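Local coordinates for protein guanosine-3',5'-bis(diphosphate) 3'-pyrophosphohydrolase MESH1 (Drosophila melanogaster, PDB 3NQW) that hydrolyses the alarmone ppGpp to GDP and diphosphate as a manganese-dependent HD-family enzyme and takes part in the starvation response, at residues E100-S112 against Y147-R159. Numbering follows the deposited sequence.
Sequences ERKRLQIENAAKS and YFVWAKKVVDNLR. With SO4 (sulfate ion), chain D.
W150 and K102 meet because W150 sets CG anti to its own backbone N (chi1 163°), while K102 runs extended and bends only at chi4 (-85°). The contact joins two helices of the all-helical HD fold, 98-107 and 141-158. The axes of segments 100-107 and 147-158 approach to 8.4 Å and run in roughly the same direction, 31° apart. The ammonium of K102 lies over one face of the indole, a cation-pi contact with NZ 3.7 Å from the centroid of the six-membered ring. K102 CG packs over a face of that ring too, as a CH-pi contact. The indole NE1 makes a weak hydrogen bond back to K102 O. Q105 OE1 comes obliquely to the ring near W150 CZ2. OE1 accepts weakly from K124 NZ, while NE2 donates weakly to D92 OD2. With an alanine in place of W150, K102 would probably lose its cation-pi partner and its carbonyl the NE1 donor. Further along, I106 is a knob among W150, K153, V154 and N157. Its CG1 lies 3.5 Å from V154 CG2, and its CD1 meets the indole edge. A109 continues the apolar seam against N157 CB and L158. Y147 lies near the metal site, its side chain about 7 Å from the bound manganese. A sulfate, probably from the crystallisation liquor, sits at the Y147 ring edge, held by K98 and by K102, whose NZ donates to O2 at 2.9 Å.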
# COMPACT_ATOMS: atom_id res chain seq x y z
N GLU A 100 -7.25 20.24 -21.47
CA GLU A 100 -6.44 21.38 -21.07
C GLU A 100 -5.43 20.97 -20.00
O GLU A 100 -4.29 21.43 -20.01
CB GLU A 100 -7.35 22.50 -20.54
CG GLU A 100 -6.60 23.71 -19.98
CD GLU A 100 -5.89 24.54 -21.04
OE1 GLU A 100 -5.19 25.52 -20.68
OE2 GLU A 100 -6.04 24.21 -22.24
N ARG A 101 -5.86 20.11 -19.07
CA ARG A 101 -4.99 19.63 -18.00
C ARG A 101 -3.78 18.89 -18.57
O ARG A 101 -2.71 18.86 -17.96
CB ARG A 101 -5.75 18.69 -17.04
CG ARG A 101 -6.85 19.38 -16.24
CD ARG A 101 -6.89 18.88 -14.80
NE ARG A 101 -7.20 17.46 -14.69
CZ ARG A 101 -8.38 16.91 -14.97
NH1 ARG A 101 -9.38 17.67 -15.39
NH2 ARG A 101 -8.54 15.59 -14.83
N LYS A 102 -3.97 18.30 -19.75
CA LYS A 102 -2.90 17.58 -20.41
C LYS A 102 -1.98 18.58 -21.09
O LYS A 102 -0.76 18.52 -20.94
CB LYS A 102 -3.47 16.61 -21.45
CG LYS A 102 -4.20 15.42 -20.85
CD LYS A 102 -4.78 14.54 -21.95
CE LYS A 102 -5.37 13.26 -21.40
NZ LYS A 102 -4.36 12.18 -21.22
N ARG A 103 -2.57 19.52 -21.82
CA ARG A 103 -1.80 20.54 -22.52
C ARG A 103 -0.83 21.26 -21.57
O ARG A 103 0.34 21.49 -21.92
CB ARG A 103 -2.75 21.55 -23.17
CG ARG A 103 -3.73 20.94 -24.19
CD ARG A 103 -4.34 22.00 -25.13
NE ARG A 103 -5.48 22.71 -24.56
CZ ARG A 103 -6.74 22.31 -24.68
NH1 ARG A 103 -7.02 21.21 -25.36
NH2 ARG A 103 -7.73 23.02 -24.12
N LEU A 104 -1.31 21.59 -20.38
CA LEU A 104 -0.48 22.28 -19.38
C LEU A 104 0.67 21.41 -18.85
O LEU A 104 1.75 21.92 -18.54
CB LEU A 104 -1.37 22.78 -18.23
CG LEU A 104 -2.34 23.90 -18.61
CD1 LEU A 104 -3.35 24.12 -17.52
CD2 LEU A 104 -1.57 25.16 -18.89
N GLN A 105 0.44 20.11 -18.76
CA GLN A 105 1.46 19.19 -18.28
C GLN A 105 2.73 19.30 -19.09
O GLN A 105 3.83 19.16 -18.56
CB GLN A 105 0.94 17.76 -18.32
CG GLN A 105 0.34 17.38 -17.00
CD GLN A 105 -0.01 15.94 -16.92
OE1 GLN A 105 0.82 15.07 -17.17
NE2 GLN A 105 -1.25 15.66 -16.56
N ILE A 106 2.56 19.55 -20.38
CA ILE A 106 3.69 19.69 -21.26
C ILE A 106 4.36 21.04 -21.03
O ILE A 106 5.59 21.13 -21.03
CB ILE A 106 3.27 19.60 -22.72
CG1 ILE A 106 2.65 18.22 -22.98
CG2 ILE A 106 4.46 19.88 -23.60
CD1 ILE A 106 2.01 18.06 -24.34
N GLU A 107 3.55 22.07 -20.80
CA GLU A 107 4.06 23.43 -20.59
C GLU A 107 4.78 23.62 -19.27
O GLU A 107 5.91 24.10 -19.23
CB GLU A 107 2.92 24.44 -20.66
CG GLU A 107 2.14 24.46 -21.97
CD GLU A 107 2.97 24.94 -23.15
OE1 GLU A 107 3.84 25.82 -22.94
OE2 GLU A 107 2.73 24.45 -24.28
N ASN A 108 4.11 23.25 -18.19
CA ASN A 108 4.68 23.40 -16.86
C ASN A 108 5.62 22.29 -16.48
O ASN A 108 6.12 22.25 -15.36
CB ASN A 108 3.55 23.48 -15.83
CG ASN A 108 2.72 24.72 -16.00
OD1 ASN A 108 3.26 25.83 -16.10
ND2 ASN A 108 1.39 24.56 -16.02
N ALA A 109 5.85 21.38 -17.42
CA ALA A 109 6.74 20.24 -17.21
C ALA A 109 8.11 20.66 -16.68
O ALA A 109 8.34 20.66 -15.47
CB ALA A 109 6.90 19.47 -18.52
N ALA A 110 9.00 21.02 -17.60
CA ALA A 110 10.37 21.44 -17.29
C ALA A 110 10.47 22.54 -16.24
O ALA A 110 11.54 22.83 -15.73
CB ALA A 110 11.07 21.88 -18.56
N LYS A 111 9.34 23.17 -15.94
CA LYS A 111 9.31 24.26 -14.98
C LYS A 111 9.24 23.71 -13.54
O LYS A 111 9.47 24.45 -12.57
CB LYS A 111 8.10 25.17 -15.28
CG LYS A 111 7.84 25.38 -16.79
CD LYS A 111 7.19 26.73 -17.11
CE LYS A 111 7.07 26.99 -18.62
NZ LYS A 111 6.87 28.44 -18.97
N SER A 112 8.95 22.42 -13.41
CA SER A 112 8.83 21.74 -12.12
C SER A 112 10.17 21.63 -11.38
O SER A 112 11.23 21.91 -11.94
CB SER A 112 8.23 20.34 -12.33
OG SER A 112 7.03 20.40 -13.07
N TYR A 147 -2.21 8.49 -26.12
CA TYR A 147 -1.66 8.63 -24.77
C TYR A 147 -0.14 8.55 -24.81
O TYR A 147 0.54 9.33 -24.14
CB TYR A 147 -2.19 7.54 -23.84
CG TYR A 147 -1.87 7.78 -22.38
CD1 TYR A 147 -2.78 8.41 -21.54
CD2 TYR A 147 -0.64 7.40 -21.84
CE1 TYR A 147 -2.48 8.65 -20.19
CE2 TYR A 147 -0.33 7.64 -20.50
CZ TYR A 147 -1.26 8.27 -19.68
OH TYR A 147 -0.96 8.49 -18.35
N PHE A 148 0.38 7.60 -25.59
CA PHE A 148 1.83 7.42 -25.74
C PHE A 148 2.50 8.67 -26.30
O PHE A 148 3.59 9.04 -25.86
CB PHE A 148 2.14 6.24 -26.68
CG PHE A 148 1.91 4.89 -26.06
CD1 PHE A 148 0.77 4.15 -26.38
CD2 PHE A 148 2.81 4.37 -25.15
CE1 PHE A 148 0.54 2.92 -25.78
CE2 PHE A 148 2.59 3.14 -24.54
CZ PHE A 148 1.45 2.42 -24.86
N VAL A 149 1.85 9.28 -27.29
CA VAL A 149 2.35 10.49 -27.94
C VAL A 149 2.46 11.60 -26.91
O VAL A 149 3.53 12.20 -26.75
CB VAL A 149 1.41 10.97 -29.08
CG1 VAL A 149 1.95 12.27 -29.68
CG2 VAL A 149 1.30 9.91 -30.16
N TRP A 150 1.34 11.87 -26.24
CA TRP A 150 1.27 12.91 -25.22
C TRP A 150 2.29 12.61 -24.11
O TRP A 150 3.03 13.50 -23.69
CB TRP A 150 -0.16 12.97 -24.63
CG TRP A 150 -0.26 13.70 -23.31
CD1 TRP A 150 -0.05 15.03 -23.09
CD2 TRP A 150 -0.55 13.12 -22.04
NE1 TRP A 150 -0.19 15.31 -21.75
CE2 TRP A 150 -0.50 14.16 -21.09
CE3 TRP A 150 -0.86 11.82 -21.61
CZ2 TRP A 150 -0.74 13.94 -19.72
CZ3 TRP A 150 -1.09 11.60 -20.26
CH2 TRP A 150 -1.03 12.66 -19.33
N ALA A 151 2.32 11.36 -23.66
CA ALA A 151 3.26 10.94 -22.64
C ALA A 151 4.66 11.38 -23.04
O ALA A 151 5.41 11.95 -22.24
CB ALA A 151 3.22 9.43 -22.48
N LYS A 152 5.02 11.12 -24.29
CA LYS A 152 6.34 11.48 -24.78
C LYS A 152 6.57 12.99 -24.76
O LYS A 152 7.63 13.45 -24.34
CB LYS A 152 6.57 10.94 -26.19
CG LYS A 152 8.06 10.85 -26.52
CD LYS A 152 8.35 10.41 -27.93
CE LYS A 152 9.85 10.19 -28.11
NZ LYS A 152 10.65 11.36 -27.65
N LYS A 153 5.56 13.75 -25.20
CA LYS A 153 5.67 15.21 -25.21
C LYS A 153 5.94 15.74 -23.80
O LYS A 153 6.76 16.63 -23.61
CB LYS A 153 4.39 15.84 -25.79
CG LYS A 153 4.16 15.61 -27.28
CD LYS A 153 2.80 16.18 -27.69
CE LYS A 153 2.16 15.47 -28.89
NZ LYS A 153 2.60 15.97 -30.23
N VAL A 154 5.24 15.19 -22.81
CA VAL A 154 5.45 15.60 -21.42
C VAL A 154 6.82 15.15 -20.94
O VAL A 154 7.64 15.96 -20.48
CB VAL A 154 4.40 15.00 -20.48
CG1 VAL A 154 4.74 15.39 -19.04
CG2 VAL A 154 3.00 15.49 -20.85
N VAL A 155 7.07 13.84 -21.03
CA VAL A 155 8.33 13.24 -20.60
C VAL A 155 9.51 13.89 -21.31
O VAL A 155 10.60 13.96 -20.74
CB VAL A 155 8.36 11.71 -20.87
CG1 VAL A 155 9.73 11.13 -20.51
CG2 VAL A 155 7.30 11.01 -20.06
N ASP A 156 9.31 14.35 -22.54
CA ASP A 156 10.39 15.00 -23.26
C ASP A 156 10.81 16.32 -22.61
O ASP A 156 11.94 16.79 -22.82
CB ASP A 156 10.00 15.26 -24.72
CG ASP A 156 10.35 14.10 -25.63
OD1 ASP A 156 11.10 13.21 -25.19
OD2 ASP A 156 9.88 14.10 -26.79
N ASN A 157 9.91 16.91 -21.84
CA ASN A 157 10.20 18.17 -21.16
C ASN A 157 10.62 17.92 -19.70
O ASN A 157 11.14 18.82 -19.03
CB ASN A 157 8.98 19.09 -21.22
CG ASN A 157 8.64 19.55 -22.65
OD1 ASN A 157 7.55 20.08 -22.90
ND2 ASN A 157 9.57 19.34 -23.58
N LEU A 158 10.39 16.70 -19.21
CA LEU A 158 10.77 16.35 -17.84
C LEU A 158 12.19 15.76 -17.76
O LEU A 158 12.75 15.61 -16.68
CB LEU A 158 9.77 15.35 -17.26
CG LEU A 158 8.43 16.00 -16.90
CD1 LEU A 158 7.30 15.06 -17.25
CD2 LEU A 158 8.42 16.38 -15.43
N ARG A 159 12.75 15.44 -18.93
CA ARG A 159 14.08 14.85 -19.07
C ARG A 159 15.14 15.66 -18.31
O ARG A 159 14.86 16.74 -17.80
CB ARG A 159 14.46 14.75 -20.56
CG ARG A 159 13.30 14.40 -21.52
CD ARG A 159 13.79 14.00 -22.92
NE ARG A 159 14.41 12.67 -22.90
CZ ARG A 159 13.75 11.53 -23.10
NH1 ARG A 159 12.45 11.54 -23.36
NH2 ARG A 159 14.39 10.38 -23.02
S SO4 D . -6.55 9.90 -19.51
O1 SO4 D . -6.34 8.45 -19.65
O2 SO4 D . -6.63 10.49 -20.86
O3 SO4 D . -7.80 10.13 -18.78
O4 SO4 D . -5.42 10.50 -18.77